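Local coordinates for protein L-lactate dehydrogenase (Trichomonas vaginalis, PDB 4UUL) that probably interconverts 2-oxo and L-2-hydroxy acids such as pyruvate and lactate, using NAD(H), within the lactate/malate dehydrogenase superfamily, at residues G31-I42 with P62-D72; G187-T195 with V217-I225. The protein carries 1 engineered substitution. All coordinates share one frame; numbering follows the deposited sequence.

Overall arrangement
The two contacts sit on opposite sides of the chain's centre, one in the NAD-binding region, the other in the C-terminal alpha/beta region. Contact 1 pairs two neighbouring strands at the border of the six-stranded parallel sheet, and it carries D41, a residue that binds NADH in this protein. Contact 2 lays strand 191-193 and its flanking loops against helix 214-236. The centres of contact 1 and contact 2 are 37 Å apart, and the nearest atoms of contact 1 and contact 2 are about 24 Å apart. Contact 2 starts right after H186, the predicted proton acceptor; the nearest side-chain atoms of H186 and M190 are about 4 Å apart. One contact thus borders the cofactor site, the other the predicted catalytic base.

Contact 1 of 2, residues G31-I42 with P62-D72; sequences GDRQVYLHLLDI and PHLAGFVATTD
H63 lies alongside the turn that leads into strand 35-40. R33 O sits in the plane of its imidazole at the edge, and a water 2.8 Å from H63 NE2 can bridge to D32 OD1. The backbone of H63 is held as well, since V35 N donates to H63 O at 2.8 Å, almost straight down the C=O direction (174°). Next to it Q34, its chain extended beyond CG, runs across to segment 62-72 and gives NE2 to P62 O (2.9 Å), the acceptor lying in the amide plane; OE1 ends beside A65 CB.

Further along, Y36 lays one ring face over the G66-F67 peptide, with G66 C 3.4 Å above the ring plane. With CG anti to the backbone N (chi1 -177°) the ring reaches over the neighbouring strand, and Y36 CD2 comes within 3.6 Å of G66 CA, where no side chain intervenes. Y36 OH lies 3.7 Å from V68 CB, while H6 of strand 5-10 stacks on the ring.

Between the pairs V35-L64 and L37-F67, segment 62-72 has two residues, A65 and G66, where the other strand has Y36 alone; beyond, the parallel ladder is regular up to D41 N to T70 O. Joined through helix 46-57, the strands form a beta-alpha-beta unit of the Rossmann fold, which presents the NADH-binding D41 at the C-terminal end of its first strand.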
ATOM      1  N   GLY B  31      -9.329   2.620  11.816  1.00 19.02           N
ATOM      2  CA  GLY B  31     -10.747   2.471  11.550  1.00 19.55           C
ATOM      3  C   GLY B  31     -11.425   3.783  11.189  1.00 21.27           C
ATOM      4  O   GLY B  31     -10.922   4.509  10.339  1.00 22.81           O
ATOM      5  N   ASP B  32     -12.551   4.081  11.813  1.00 22.31           N
ATOM      6  CA  ASP B  32     -13.250   5.313  11.503  1.00 24.48           C
ATOM      7  C   ASP B  32     -12.557   6.578  12.013  1.00 24.20           C
ATOM      8  O   ASP B  32     -12.936   7.680  11.645  1.00 26.02           O
ATOM      9  CB  ASP B  32     -14.677   5.278  12.074  1.00 28.02           C
ATOM     10  CG  ASP B  32     -15.566   4.273  11.381  1.00 32.22           C
ATOM     11  OD1 ASP B  32     -15.194   3.750  10.322  1.00 30.30           O
ATOM     12  OD2 ASP B  32     -16.644   4.004  11.907  1.00 38.39           O
ATOM     13  N   ARG B  33     -11.580   6.427  12.894  1.00 21.92           N
ATOM     14  CA  ARG B  33     -10.924   7.572  13.493  1.00 20.88           C
ATOM     15  C   ARG B  33      -9.930   8.206  12.517  1.00 20.22           C
ATOM     16  O   ARG B  33      -9.243   7.494  11.789  1.00 21.11           O
ATOM     17  CB  ARG B  33     -10.201   7.115  14.748  1.00 21.73           C
ATOM     18  CG  ARG B  33      -9.583   8.245  15.534  1.00 21.77           C
ATOM     19  CD  ARG B  33      -9.028   7.736  16.855  1.00 22.28           C
ATOM     20  NE  ARG B  33      -8.414   8.833  17.600  1.00 21.66           N
ATOM     21  CZ  ARG B  33      -7.617   8.672  18.640  1.00 24.03           C
ATOM     22  NH1 ARG B  33      -7.341   7.449  19.060  1.00 24.20           N
ATOM     23  NH2 ARG B  33      -7.085   9.735  19.224  1.00 26.53           N
ATOM     24  N   GLN B  34      -9.845   9.532  12.492  1.00 20.20           N
ATOM     25  CA  GLN B  34      -8.838  10.163  11.655  1.00 19.38           C
ATOM     26  C   GLN B  34      -7.427  10.006  12.202  1.00 16.92           C
ATOM     27  O   GLN B  34      -7.250   9.775  13.419  1.00 17.91           O
ATOM     28  CB  GLN B  34      -9.130  11.626  11.472  1.00 19.72           C
ATOM     29  CG  GLN B  34     -10.364  11.919  10.637  1.00 23.30           C
ATOM     30  CD  GLN B  34     -10.370  13.338  10.195  1.00 26.09           C
ATOM     31  OE1 GLN B  34     -10.348  14.259  11.024  1.00 27.31           O
ATOM     32  NE2 GLN B  34     -10.392  13.541   8.884  1.00 27.82           N
ATOM     33  N   VAL B  35      -6.455  10.171  11.305  1.00 17.11           N
ATOM     34  CA  VAL B  35      -5.059  10.105  11.657  1.00 16.15           C
ATOM     35  C   VAL B  35      -4.362  11.388  11.224  1.00 15.81           C
ATOM     36  O   VAL B  35      -4.740  12.029  10.242  1.00 16.94           O
ATOM     37  CB  VAL B  35      -4.374   8.877  11.034  1.00 16.31           C
ATOM     38  CG1 VAL B  35      -4.962   7.619  11.602  1.00 18.69           C
ATOM     39  CG2 VAL B  35      -4.424   8.924   9.508  1.00 17.50           C
ATOM     40  N   TYR B  36      -3.359  11.759  12.009  1.00 16.39           N
ATOM     41  CA  TYR B  36      -2.492  12.884  11.718  1.00 15.77           C
ATOM     42  C   TYR B  36      -1.056  12.325  11.688  1.00 14.19           C
ATOM     43  O   TYR B  36      -0.611  11.741  12.683  1.00 15.88           O
ATOM     44  CB  TYR B  36      -2.610  14.016  12.759  1.00 17.55           C
ATOM     45  CG  TYR B  36      -1.767  15.210  12.417  1.00 18.81           C
ATOM     46  CD1 TYR B  36      -0.396  15.199  12.654  1.00 19.24           C
ATOM     47  CD2 TYR B  36      -2.332  16.374  11.928  1.00 20.09           C
ATOM     48  CE1 TYR B  36       0.394  16.293  12.392  1.00 21.54           C
ATOM     49  CE2 TYR B  36      -1.549  17.488  11.665  1.00 21.25           C
ATOM     50  CZ  TYR B  36      -0.177  17.428  11.879  1.00 21.72           C
ATOM     51  OH  TYR B  36       0.600  18.527  11.606  1.00 24.10           O
ATOM     52  N   LEU B  37      -0.388  12.398  10.526  1.00 14.68           N
ATOM     53  CA  LEU B  37       0.918  11.729  10.328  1.00 14.55           C
ATOM     54  C   LEU B  37       2.057  12.680  10.628  1.00 15.19           C
ATOM     55  O   LEU B  37       2.140  13.763  10.088  1.00 16.77           O
ATOM     56  CB  LEU B  37       1.037  11.188   8.901  1.00 15.33           C
ATOM     57  CG  LEU B  37      -0.002  10.131   8.511  1.00 14.78           C
ATOM     58  CD1 LEU B  37       0.207   9.748   7.082  1.00 16.37           C
ATOM     59  CD2 LEU B  37       0.107   8.977   9.411  1.00 21.36           C
ATOM     60  N   HIS B  38       2.948  12.229  11.496  1.00 15.78           N
ATOM     61  CA  HIS B  38       4.241  12.895  11.732  1.00 15.65           C
ATOM     62  C   HIS B  38       5.279  12.100  10.953  1.00 15.08           C
ATOM     63  O   HIS B  38       5.450  10.902  11.187  1.00 16.00           O
ATOM     64  CB  HIS B  38       4.575  12.893  13.201  1.00 15.58           C
ATOM     65  CG  HIS B  38       3.617  13.651  14.058  1.00 16.06           C
ATOM     66  ND1 HIS B  38       4.004  14.730  14.819  1.00 18.57           N
ATOM     67  CD2 HIS B  38       2.305  13.458  14.343  1.00 17.01           C
ATOM     68  CE1 HIS B  38       2.969  15.181  15.510  1.00 19.18           C
ATOM     69  NE2 HIS B  38       1.917  14.445  15.223  1.00 19.68           N
ATOM     70  N   LEU B  39       5.901  12.754   9.968  1.00 14.70           N
ATOM     71  CA  LEU B  39       6.762  12.094   8.997  1.00 15.27           C
ATOM     72  C   LEU B  39       8.163  12.652   9.144  1.00 15.21           C
ATOM     73  O   LEU B  39       8.430  13.805   8.774  1.00 17.69           O
ATOM     74  CB  LEU B  39       6.211  12.319   7.585  1.00 14.84           C
ATOM     75  CG  LEU B  39       4.771  11.856   7.397  1.00 15.67           C
ATOM     76  CD1 LEU B  39       4.233  12.319   6.074  1.00 17.20           C
ATOM     77  CD2 LEU B  39       4.692  10.342   7.432  1.00 15.99           C
ATOM     78  N   LEU B  40       9.069  11.863   9.745  1.00 15.44           N
ATOM     79  CA  LEU B  40      10.404  12.303  10.082  1.00 15.80           C
ATOM     80  C   LEU B  40      11.431  11.697   9.161  1.00 15.44           C
ATOM     81  O   LEU B  40      11.409  10.492   8.892  1.00 15.87           O
ATOM     82  CB  LEU B  40      10.733  11.932  11.533  1.00 16.99           C
ATOM     83  CG  LEU B  40      12.124  12.253  12.061  1.00 17.74           C
ATOM     84  CD1 LEU B  40      12.373  13.757  12.105  1.00 19.84           C
ATOM     85  CD2 LEU B  40      12.370  11.611  13.439  1.00 19.28           C
ATOM     86  N   ASP B  41      12.356  12.533   8.675  1.00 16.69           N
ATOM     87  CA  ASP B  41      13.523  12.030   7.948  1.00 17.47           C
ATOM     88  C   ASP B  41      14.644  13.070   8.054  1.00 18.28           C
ATOM     89  O   ASP B  41      14.515  14.014   8.818  1.00 19.16           O
ATOM     90  CB  ASP B  41      13.166  11.595   6.512  1.00 18.55           C
ATOM     91  CG  ASP B  41      13.952  10.395   6.020  1.00 18.79           C
ATOM     92  OD1 ASP B  41      15.162  10.319   6.309  1.00 19.37           O
ATOM     93  OD2 ASP B  41      13.337   9.505   5.376  1.00 19.07           O
ATOM     94  N   ILE B  42      15.742  12.831   7.361  1.00 20.77           N
ATOM     95  CA  ILE B  42      16.898  13.685   7.452  1.00 22.17           C
ATOM     96  C   ILE B  42      16.909  14.690   6.306  1.00 22.76           C
ATOM     97  O   ILE B  42      16.244  14.492   5.291  1.00 21.87           O
ATOM     98  CB  ILE B  42      18.182  12.881   7.448  1.00 25.35           C
ATOM     99  CG1 ILE B  42      18.283  12.000   6.210  1.00 26.19           C
ATOM    100  CG2 ILE B  42      18.301  12.073   8.752  1.00 26.08           C
ATOM    101  CD1 ILE B  42      19.720  11.420   6.035  1.00 28.39           C
ATOM    102  N   PRO B  62     -10.281  10.676   3.248  1.00 16.32           N
ATOM    103  CA  PRO B  62     -11.138  11.232   4.291  1.00 18.60           C
ATOM    104  C   PRO B  62     -10.581  11.043   5.708  1.00 17.23           C
ATOM    105  O   PRO B  62     -10.934  11.767   6.642  1.00 20.08           O
ATOM    106  CB  PRO B  62     -12.471  10.480   4.129  1.00 21.94           C
ATOM    107  CG  PRO B  62     -12.178   9.340   3.228  1.00 25.96           C
ATOM    108  CD  PRO B  62     -10.991   9.698   2.405  1.00 18.53           C
ATOM    109  N   HIS B  63      -9.735  10.030   5.895  1.00 16.51           N
ATOM    110  CA  HIS B  63      -9.206   9.738   7.238  1.00 16.72           C
ATOM    111  C   HIS B  63      -8.015  10.591   7.608  1.00 15.60           C
ATOM    112  O   HIS B  63      -7.566  10.545   8.744  1.00 18.69           O
ATOM    113  CB  HIS B  63      -8.813   8.259   7.406  1.00 17.80           C
ATOM    114  CG  HIS B  63      -9.950   7.306   7.336  1.00 18.79           C
ATOM    115  ND1 HIS B  63     -10.447   6.809   6.156  1.00 20.43           N
ATOM    116  CD2 HIS B  63     -10.670   6.720   8.319  1.00 21.48           C
ATOM    117  CE1 HIS B  63     -11.421   5.964   6.414  1.00 20.06           C
ATOM    118  NE2 HIS B  63     -11.579   5.889   7.717  1.00 21.53           N
ATOM    119  N   LEU B  64      -7.463  11.321   6.661  1.00 16.24           N
ATOM    120  CA  LEU B  64      -6.250  12.075   6.908  1.00 16.16           C
ATOM    121  C   LEU B  64      -6.568  13.466   7.385  1.00 16.83           C
ATOM    122  O   LEU B  64      -6.971  14.320   6.618  1.00 19.86           O
ATOM    123  CB  LEU B  64      -5.347  12.092   5.679  1.00 16.53           C
ATOM    124  CG  LEU B  64      -3.951  12.711   5.857  1.00 16.77           C
ATOM    125  CD1 LEU B  64      -3.119  11.989   6.901  1.00 16.19           C
ATOM    126  CD2 LEU B  64      -3.192  12.690   4.553  1.00 19.57           C
ATOM    127  N   ALA B  65      -6.441  13.697   8.693  1.00 17.31           N
ATOM    128  CA  ALA B  65      -6.679  15.020   9.297  1.00 17.71           C
ATOM    129  C   ALA B  65      -5.623  16.010   8.927  1.00 18.55           C
ATOM    130  O   ALA B  65      -5.880  17.189   8.816  1.00 21.73           O
ATOM    131  CB  ALA B  65      -6.742  14.885  10.816  1.00 20.60           C
ATOM    132  N   GLY B  66      -4.408  15.536   8.733  1.00 18.68           N
ATOM    133  CA  GLY B  66      -3.271  16.381   8.416  1.00 17.96           C
ATOM    134  C   GLY B  66      -1.964  15.612   8.569  1.00 18.32           C
ATOM    135  O   GLY B  66      -1.973  14.412   8.845  1.00 16.59           O
ATOM    136  N   PHE B  67      -0.845  16.306   8.388  1.00 17.13           N
ATOM    137  CA  PHE B  67       0.468  15.723   8.525  1.00 17.67           C
ATOM    138  C   PHE B  67       1.481  16.851   8.729  1.00 19.01           C
ATOM    139  O   PHE B  67       1.219  18.027   8.437  1.00 19.24           O
ATOM    140  CB  PHE B  67       0.846  14.933   7.270  1.00 17.81           C
ATOM    141  CG  PHE B  67       0.855  15.758   6.029  1.00 18.97           C
ATOM    142  CD1 PHE B  67       1.963  16.487   5.669  1.00 21.36           C
ATOM    143  CD2 PHE B  67      -0.260  15.815   5.227  1.00 21.01           C
ATOM    144  CE1 PHE B  67       1.949  17.295   4.526  1.00 24.13           C
ATOM    145  CE2 PHE B  67      -0.279  16.602   4.096  1.00 23.99           C
ATOM    146  CZ  PHE B  67       0.833  17.330   3.746  1.00 26.10           C
ATOM    147  N   VAL B  68       2.652  16.454   9.189  1.00 19.13           N
ATOM    148  CA  VAL B  68       3.816  17.321   9.213  1.00 20.65           C
ATOM    149  C   VAL B  68       4.996  16.487   8.728  1.00 20.86           C
ATOM    150  O   VAL B  68       5.217  15.376   9.176  1.00 19.82           O
ATOM    151  CB  VAL B  68       4.099  17.933  10.603  1.00 22.29           C
ATOM    152  CG1 VAL B  68       4.397  16.904  11.676  1.00 23.76           C
ATOM    153  CG2 VAL B  68       5.224  18.963  10.491  1.00 24.96           C
ATOM    154  N   ALA B  69       5.698  17.005   7.742  1.00 20.09           N
ATOM    155  CA  ALA B  69       6.938  16.419   7.224  1.00 19.94           C
ATOM    156  C   ALA B  69       8.047  17.253   7.767  1.00 19.84           C
ATOM    157  O   ALA B  69       8.068  18.500   7.603  1.00 21.72           O
ATOM    158  CB  ALA B  69       6.959  16.555   5.720  1.00 21.69           C
ATOM    159  N   THR B  70       8.980  16.620   8.459  1.00 19.47           N
ATOM    160  CA  THR B  70       9.954  17.379   9.249  1.00 19.31           C
ATOM    161  C   THR B  70      11.282  16.656   9.409  1.00 19.57           C
ATOM    162  O   THR B  70      11.342  15.424   9.282  1.00 18.49           O
ATOM    163  CB  THR B  70       9.344  17.695  10.626  1.00 20.88           C
ATOM    164  OG1 THR B  70      10.192  18.576  11.342  1.00 22.34           O
ATOM    165  CG2 THR B  70       9.127  16.456  11.466  1.00 21.56           C
ATOM    166  N   THR B  71      12.314  17.420   9.679  1.00 20.60           N
ATOM    167  CA  THR B  71      13.571  16.878  10.178  1.00 20.62           C
ATOM    168  C   THR B  71      13.759  17.086  11.692  1.00 21.42           C
ATOM    169  O   THR B  71      14.765  16.694  12.236  1.00 22.98           O
ATOM    170  CB  THR B  71      14.754  17.522   9.478  1.00 22.63           C
ATOM    171  OG1 THR B  71      14.762  18.917   9.770  1.00 25.11           O
ATOM    172  CG2 THR B  71      14.612  17.341   7.972  1.00 26.22           C
ATOM    173  N   ASP B  72      12.808  17.729  12.339  1.00 21.53           N
ATOM    174  CA  ASP B  72      12.929  18.179  13.709  1.00 22.74           C
ATOM    175  C   ASP B  72      12.321  17.164  14.672  1.00 20.88           C
ATOM    176  O   ASP B  72      11.106  16.874  14.601  1.00 20.74           O
ATOM    177  CB  ASP B  72      12.156  19.485  13.893  1.00 25.10           C
ATOM    178  CG  ASP B  72      12.233  19.982  15.288  1.00 28.07           C
ATOM    179  OD1 ASP B  72      13.367  20.168  15.741  1.00 30.38           O
ATOM    180  OD2 ASP B  72      11.182  20.148  15.944  1.00 29.85           O
TER
HETATM  181  O   HOH W   1     -13.448   3.897   8.305  1.00 27.68           O
HETATM  182  O   HOH W   2      16.047  14.557  11.203  1.00 24.06           O

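Contact 2 of 2, residues G187-T195 with V217-I225; sequences GESMVADLT and VFDTFFKKI
L194 and F221 reach toward each other from opposite directions, and the leucine ends over one face of the ring. CB of L194 points at the helix and lies about 4.3 Å from V217 CG1. A chi1 of -61° sets CG anti to the carbonyl carbon, which carries L194 CG to 3.7 Å from F221 CE2. CD1 goes over the middle of the face, a CH-pi contact 3.8 Å from the F221 centroid and 12° off the normal. CD2 of L194 lies nearer the far end of the ring, 3.8 Å from F221 CZ.

The opposite face of F221 is covered by I225 CG1, displaced toward the rim, so the ring is clamped between two aliphatic groups. A192 CB adds a third, 3.6 Å from F221 CE2, and also touches the edge of F222. That second phenylalanine brings F222 CE1 to 3.3 Å from M190 O. F221 also packs on helix 156-170.

Direct polar bonds are absent across this interface, but one water donates to both A192 O and V217 O. The chemistry is thus that of an apolar, largely buried seam: dispersion and solvent exclusion probably hold the kinked helix against strand 191-193 and its flanking loops.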
ATOM      1  N   GLY B 187      18.123 -12.311  13.461  1.00 23.78           N
ATOM      2  CA  GLY B 187      19.450 -12.780  13.154  1.00 26.60           C
ATOM      3  C   GLY B 187      19.474 -14.252  13.234  1.00 23.81           C
ATOM      4  O   GLY B 187      18.418 -14.941  13.284  1.00 25.69           O
ATOM      5  N   GLU B 188      20.701 -14.728  13.289  1.00 26.56           N
ATOM      6  CA  GLU B 188      21.022 -16.116  13.261  1.00 29.07           C
ATOM      7  C   GLU B 188      20.346 -16.886  14.358  1.00 24.96           C
ATOM      8  O   GLU B 188      20.102 -18.047  14.148  1.00 26.36           O
ATOM      9  CB  GLU B 188      22.551 -16.295  13.320  1.00 33.94           C
ATOM     10  CG  GLU B 188      23.285 -15.800  12.071  1.00 44.49           C
ATOM     11  CD  GLU B 188      24.782 -16.043  12.114  1.00 53.75           C
ATOM     12  OE1 GLU B 188      25.277 -16.601  13.121  1.00 58.27           O
ATOM     13  OE2 GLU B 188      25.461 -15.672  11.137  1.00 56.54           O
ATOM     14  N   SER B 189      20.070 -16.287  15.525  1.00 19.43           N
ATOM     15  CA  SER B 189      19.556 -17.056  16.623  1.00 17.41           C
ATOM     16  C   SER B 189      18.036 -17.180  16.684  1.00 14.95           C
ATOM     17  O   SER B 189      17.498 -17.818  17.560  1.00 13.85           O
ATOM     18  CB  SER B 189      20.073 -16.542  17.976  1.00 15.60           C
ATOM     19  OG  SER B 189      19.429 -15.365  18.349  1.00 14.44           O
ATOM     20  N   MET B 190      17.304 -16.522  15.781  0.83 15.22           N
ATOM     21  CA  MET B 190      15.851 -16.554  15.798  0.83 14.27           C
ATOM     22  C   MET B 190      15.373 -17.993  15.780  0.83 14.35           C
ATOM     23  O   MET B 190      15.916 -18.853  15.085  0.83 16.57           O
ATOM     24  CB  MET B 190      15.325 -15.894  14.562  0.83 16.85           C
ATOM     25  CG  MET B 190      13.875 -15.553  14.555  0.83 18.47           C
ATOM     26  SD  MET B 190      13.338 -14.702  13.050  0.83 24.67           S
ATOM     27  CE  MET B 190      13.651 -15.934  11.793  0.83 23.61           C
ATOM     28  N   VAL B 191      14.308 -18.253  16.539  1.00 14.10           N
ATOM     29  CA  VAL B 191      13.760 -19.597  16.650  1.00 14.03           C
ATOM     30  C   VAL B 191      12.433 -19.656  15.867  1.00 14.72           C
ATOM     31  O   VAL B 191      11.417 -19.111  16.322  1.00 15.63           O
ATOM     32  CB  VAL B 191      13.515 -19.981  18.121  1.00 15.61           C
ATOM     33  CG1 VAL B 191      13.118 -21.451  18.137  1.00 18.35           C
ATOM     34  CG2 VAL B 191      14.740 -19.730  18.973  1.00 17.17           C
ATOM     35  N   ALA B 192      12.439 -20.307  14.708  1.00 15.40           N
ATOM     36  CA  ALA B 192      11.208 -20.511  13.923  1.00 15.13           C
ATOM     37  C   ALA B 192      10.675 -21.886  14.373  1.00 15.75           C
ATOM     38  O   ALA B 192      11.126 -22.950  13.918  1.00 18.19           O
ATOM     39  CB  ALA B 192      11.521 -20.453  12.428  1.00 18.23           C
ATOM     40  N   ASP B 193       9.757 -21.843  15.306  1.00 15.04           N
ATOM     41  CA  ASP B 193       9.272 -23.015  16.017  1.00 15.26           C
ATOM     42  C   ASP B 193       8.018 -23.593  15.376  1.00 14.71           C
ATOM     43  O   ASP B 193       6.980 -22.901  15.267  1.00 15.47           O
ATOM     44  CB  ASP B 193       8.954 -22.580  17.441  1.00 16.24           C
ATOM     45  CG  ASP B 193       8.370 -23.684  18.325  1.00 17.00           C
ATOM     46  OD1 ASP B 193       8.605 -24.872  18.053  1.00 18.19           O
ATOM     47  OD2 ASP B 193       7.696 -23.312  19.318  1.00 15.65           O
ATOM     48  N   LEU B 194       8.126 -24.825  14.913  1.00 16.07           N
ATOM     49  CA  LEU B 194       7.022 -25.589  14.391  1.00 17.03           C
ATOM     50  C   LEU B 194       6.519 -26.629  15.352  1.00 18.50           C
ATOM     51  O   LEU B 194       5.619 -27.392  14.983  1.00 19.50           O
ATOM     52  CB  LEU B 194       7.419 -26.255  13.074  1.00 17.22           C
ATOM     53  CG  LEU B 194       7.826 -25.308  11.947  1.00 17.97           C
ATOM     54  CD1 LEU B 194       8.107 -26.076  10.636  1.00 19.58           C
ATOM     55  CD2 LEU B 194       6.822 -24.138  11.735  1.00 18.77           C
ATOM     56  N   THR B 195       7.112 -26.736  16.534  1.00 17.32           N
ATOM     57  CA  THR B 195       6.776 -27.851  17.452  1.00 18.73           C
ATOM     58  C   THR B 195       5.403 -27.769  18.107  1.00 20.58           C
ATOM     59  O   THR B 195       4.934 -28.776  18.633  1.00 21.46           O
ATOM     60  CB  THR B 195       7.841 -28.072  18.525  1.00 19.35           C
ATOM     61  OG1 THR B 195       7.829 -26.996  19.438  1.00 20.49           O
ATOM     62  CG2 THR B 195       9.203 -28.217  17.916  1.00 20.45           C
ATOM     63  N   VAL B 217      11.870 -29.930   8.819  1.00 27.23           N
ATOM     64  CA  VAL B 217      11.510 -29.095   9.974  1.00 28.43           C
ATOM     65  C   VAL B 217      12.708 -28.455  10.634  1.00 29.57           C
ATOM     66  O   VAL B 217      12.686 -27.246  10.911  1.00 29.38           O
ATOM     67  CB  VAL B 217      10.717 -29.913  11.027  1.00 27.25           C
ATOM     68  CG1 VAL B 217      10.486 -29.106  12.277  1.00 28.09           C
ATOM     69  CG2 VAL B 217       9.405 -30.425  10.416  1.00 27.48           C
ATOM     70  N   PHE B 218      13.745 -29.247  10.899  1.00 31.42           N
ATOM     71  CA  PHE B 218      14.833 -28.800  11.759  1.00 34.78           C
ATOM     72  C   PHE B 218      16.117 -28.472  11.007  1.00 39.90           C
ATOM     73  O   PHE B 218      17.173 -28.307  11.619  1.00 46.29           O
ATOM     74  CB  PHE B 218      15.105 -29.858  12.836  1.00 33.21           C
ATOM     75  CG  PHE B 218      13.945 -30.067  13.758  1.00 31.10           C
ATOM     76  CD1 PHE B 218      13.631 -29.109  14.745  1.00 31.05           C
ATOM     77  CD2 PHE B 218      13.156 -31.210  13.636  1.00 31.32           C
ATOM     78  CE1 PHE B 218      12.537 -29.309  15.586  1.00 30.68           C
ATOM     79  CE2 PHE B 218      12.054 -31.408  14.457  1.00 32.36           C
ATOM     80  CZ  PHE B 218      11.738 -30.476  15.432  1.00 32.03           C
ATOM     81  N   ASP B 219      16.034 -28.357   9.689  1.00 36.43           N
ATOM     82  CA  ASP B 219      17.147 -27.828   8.927  1.00 39.19           C
ATOM     83  C   ASP B 219      16.721 -26.971   7.723  1.00 37.62           C
ATOM     84  O   ASP B 219      16.951 -25.751   7.701  1.00 37.02           O
ATOM     85  CB  ASP B 219      18.052 -28.952   8.463  1.00 46.67           C
ATOM     86  CG  ASP B 219      19.333 -28.426   7.888  1.00 53.37           C
ATOM     87  OD1 ASP B 219      20.193 -27.986   8.687  1.00 57.86           O
ATOM     88  OD2 ASP B 219      19.464 -28.404   6.643  1.00 55.41           O
ATOM     89  N   THR B 220      16.099 -27.594   6.728  1.00 36.78           N
ATOM     90  CA  THR B 220      15.709 -26.890   5.510  1.00 37.34           C
ATOM     91  C   THR B 220      14.800 -25.687   5.779  1.00 35.73           C
ATOM     92  O   THR B 220      14.990 -24.610   5.187  1.00 35.95           O
ATOM     93  CB  THR B 220      14.920 -27.803   4.572  1.00 43.20           C
ATOM     94  OG1 THR B 220      15.693 -28.966   4.269  1.00 46.84           O
ATOM     95  CG2 THR B 220      14.558 -27.060   3.279  1.00 45.53           C
ATOM     96  N   PHE B 221      13.793 -25.876   6.625  1.00 30.88           N
ATOM     97  CA  PHE B 221      12.786 -24.851   6.837  1.00 26.44           C
ATOM     98  C   PHE B 221      13.455 -23.558   7.321  1.00 24.48           C
ATOM     99  O   PHE B 221      13.252 -22.508   6.723  1.00 23.73           O
ATOM    100  CB  PHE B 221      11.724 -25.373   7.791  1.00 25.23           C
ATOM    101  CG  PHE B 221      10.855 -24.322   8.362  1.00 21.73           C
ATOM    102  CD1 PHE B 221       9.848 -23.743   7.621  1.00 23.09           C
ATOM    103  CD2 PHE B 221      11.020 -23.956   9.669  1.00 22.29           C
ATOM    104  CE1 PHE B 221       9.054 -22.750   8.197  1.00 22.32           C
ATOM    105  CE2 PHE B 221      10.233 -23.018  10.236  1.00 21.71           C
ATOM    106  CZ  PHE B 221       9.281 -22.389   9.507  1.00 22.39           C
ATOM    107  N   PHE B 222      14.311 -23.624   8.336  1.00 28.04           N
ATOM    108  CA  PHE B 222      14.937 -22.377   8.832  1.00 29.88           C
ATOM    109  C   PHE B 222      15.866 -21.761   7.797  1.00 26.94           C
ATOM    110  O   PHE B 222      16.021 -20.521   7.713  1.00 29.99           O
ATOM    111  CB  PHE B 222      15.697 -22.595  10.149  1.00 32.17           C
ATOM    112  CG  PHE B 222      16.280 -21.323  10.739  1.00 34.83           C
ATOM    113  CD1 PHE B 222      15.458 -20.357  11.281  1.00 36.44           C
ATOM    114  CD2 PHE B 222      17.650 -21.102  10.742  1.00 35.90           C
ATOM    115  CE1 PHE B 222      15.982 -19.204  11.836  1.00 39.29           C
ATOM    116  CE2 PHE B 222      18.171 -19.951  11.295  1.00 39.87           C
ATOM    117  CZ  PHE B 222      17.329 -18.998  11.836  1.00 40.48           C
ATOM    118  N   LYS B 223      16.491 -22.597   6.982  1.00 28.45           N
ATOM    119  CA  LYS B 223      17.343 -22.072   5.928  1.00 30.20           C
ATOM    120  C   LYS B 223      16.519 -21.267   4.935  1.00 30.38           C
ATOM    121  O   LYS B 223      16.948 -20.201   4.496  1.00 30.06           O
ATOM    122  CB  LYS B 223      18.071 -23.192   5.212  1.00 35.52           C
ATOM    123  CG  LYS B 223      19.209 -23.757   6.043  1.00 41.85           C
ATOM    124  CD  LYS B 223      19.903 -24.866   5.306  1.00 48.87           C
ATOM    125  CE  LYS B 223      21.015 -25.470   6.127  1.00 55.61           C
ATOM    126  NZ  LYS B 223      21.613 -26.605   5.390  1.00 59.67           N
ATOM    127  N   LYS B 224      15.347 -21.774   4.575  1.00 29.87           N
ATOM    128  CA  LYS B 224      14.503 -21.063   3.629  1.00 32.45           C
ATOM    129  C   LYS B 224      14.076 -19.740   4.232  1.00 35.52           C
ATOM    130  O   LYS B 224      14.191 -18.694   3.574  1.00 39.15           O
ATOM    131  CB  LYS B 224      13.276 -21.892   3.278  1.00 37.03           C
ATOM    132  CG  LYS B 224      13.615 -23.113   2.451  1.00 44.02           C
ATOM    133  CD  LYS B 224      12.405 -24.009   2.233  1.00 47.87           C
ATOM    134  CE  LYS B 224      11.842 -23.882   0.843  1.00 47.78           C
ATOM    135  NZ  LYS B 224      10.801 -24.940   0.604  1.00 50.37           N
ATOM    136  N   ILE B 225      13.574 -19.786   5.464  1.00 31.78           N
ATOM    137  CA  ILE B 225      13.190 -18.576   6.236  1.00 34.15           C
ATOM    138  C   ILE B 225      14.383 -17.633   6.469  1.00 36.15           C
ATOM    139  O   ILE B 225      14.232 -16.403   6.388  1.00 40.51           O
ATOM    140  CB  ILE B 225      12.608 -18.970   7.675  1.00 30.19           C
ATOM    141  CG1 ILE B 225      11.340 -19.799   7.556  1.00 30.69           C
ATOM    142  CG2 ILE B 225      12.340 -17.762   8.529  1.00 35.63           C
ATOM    143  CD1 ILE B 225      10.312 -19.232   6.643  1.00 31.20           C
TER
HETATM  144  O   HOH W   3      12.010 -25.576  13.056  1.00 34.84           O